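Local coordinates for protein cyanuric acid amidohydrolase (Azorhizobium caulinodans, PDB 4NQ3) that hydrolyses cyanuric acid, opening its s-triazine ring to give carboxybiuret, which decarboxylates spontaneously to biuret, on the degradation route of herbicides such as atrazine, at residues Gly65-Gly68 and Ala69-Glu73. Residues are numbered along the deposited sequence; the frame is centred on the assembly and turned at random.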
loop_
_atom_site.group_PDB
_atom_site.type_symbol
_atom_site.label_atom_id
_atom_site.label_comp_id
_atom_site.label_asym_id
_atom_site.label_seq_id
_atom_site.Cartn_x
_atom_site.Cartn_y
_atom_site.Cartn_z
ATOM N N GLY A 65 9.206 29.568 20.486
ATOM C CA GLY A 65 10.151 29.734 21.579
ATOM C C GLY A 65 11.213 30.814 21.372
ATOM O O GLY A 65 11.476 31.592 22.272
ATOM N N HIS A 66 11.784 30.929 20.183
ATOM C CA HIS A 66 12.851 31.904 19.993
ATOM C C HIS A 66 12.382 33.238 19.442
ATOM O O HIS A 66 12.961 34.247 19.772
ATOM C CB HIS A 66 13.931 31.361 19.058
ATOM C CG HIS A 66 14.710 30.227 19.635
ATOM N ND1 HIS A 66 14.497 28.913 19.268
ATOM C CD2 HIS A 66 15.701 30.204 20.556
ATOM C CE1 HIS A 66 15.326 28.129 19.936
ATOM N NE2 HIS A 66 16.066 28.887 20.725
HETATM N N MSE A 67 11.354 33.260 18.603
HETATM C CA MSE A 67 11.001 34.485 17.884
HETATM C C MSE A 67 9.629 35.021 18.256
HETATM O O MSE A 67 9.273 36.116 17.888
HETATM C CB MSE A 67 11.045 34.254 16.357
HETATM C CG MSE A 67 12.226 33.451 15.867
HETATM SE SE MSE A 67 11.857 32.606 14.155
HETATM C CE MSE A 67 12.048 34.172 13.000
ATOM N N GLY A 68 8.836 34.245 18.963
ATOM C CA GLY A 68 7.479 34.665 19.234
ATOM C C GLY A 68 6.608 34.704 17.996
ATOM O O GLY A 68 6.590 33.754 17.216
ATOM N N ALA A 69 5.874 35.798 17.817
ATOM C CA ALA A 69 4.911 35.895 16.726
ATOM C C ALA A 69 5.600 35.992 15.361
ATOM O O ALA A 69 4.982 35.719 14.331
ATOM C CB ALA A 69 3.993 37.072 16.948
ATOM N N ALA A 70 6.882 36.354 15.355
ATOM C CA ALA A 70 7.641 36.444 14.111
ATOM C C ALA A 70 7.889 35.055 13.541
ATOM O O ALA A 70 8.226 34.918 12.369
ATOM C CB ALA A 70 8.964 37.161 14.331
ATOM N N ALA A 71 7.717 34.026 14.362
ATOM C CA ALA A 71 7.840 32.655 13.880
ATOM C C ALA A 71 6.865 32.407 12.743
ATOM O O ALA A 71 7.156 31.665 11.802
ATOM C CB ALA A 71 7.595 31.671 14.990
ATOM N N ASP A 72 5.712 33.055 12.817
ATOM C CA ASP A 72 4.653 32.781 11.858
ATOM C C ASP A 72 5.000 33.238 10.459
ATOM O O ASP A 72 4.358 32.803 9.493
ATOM C CB ASP A 72 3.350 33.432 12.307
ATOM C CG ASP A 72 2.780 32.778 13.553
ATOM O OD1 ASP A 72 2.978 31.544 13.741
ATOM O OD2 ASP A 72 2.147 33.507 14.350
ATOM N N GLU A 73 6.027 34.083 10.352
ATOM C CA GLU A 73 6.445 34.641 9.071
ATOM C C GLU A 73 7.466 33.748 8.391
ATOM O O GLU A 73 7.841 33.995 7.255
ATOM C CB GLU A 73 7.012 36.040 9.273
ATOM C CG GLU A 73 5.939 37.067 9.589
ATOM C CD GLU A 73 6.453 38.225 10.457
ATOM O OE1 GLU A 73 7.667 38.541 10.400
ATOM O OE2 GLU A 73 5.643 38.786 11.241
#
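The amide N of Ala71 donates to the carbonyl O of Gly68 (3.1 Å), the main polar link across the turn that ends helix 51-67, a worked example of a glycine helix C-terminus. Its N-H points well at the oxygen (155°). The donor nevertheless sits above the carbonyl plane, 52° out of it. One step back, Ala70 N reaches Met67 O in a weak bond of 3.5 Å. The same spacing continues in Asp72 N to Ala69 O and Glu73 N to Ala70 O, so 69-73 coils as a 3-10 segment, on the surface, away from the substrate pocket and just before strand 75-80. Gly68, with positive phi, is the first residue to leave helical geometry, a common way of ending a helix.

Apolar contact comes from selenomethionine Met67. Its CG stands beside the backbone N, anti to the carbonyl carbon (chi1 -43°), and a bend at chi3 carries the chain alongside the new coil. CB lies 4.1 Å from Ala70 CB, SE passes 4.0 Å from Ala71 CA, and CE comes up to Ala70 O. Pro31 and Val74 also touch this side chain, while buried Ala71 packs back on Leu63 and Arg64 of the helix.

Asp72 adds charge through a salt bridge with Arg64. One firm and one weak backbone bond thus span the junction, and side chains tie the 3-10 coil to the helix it follows.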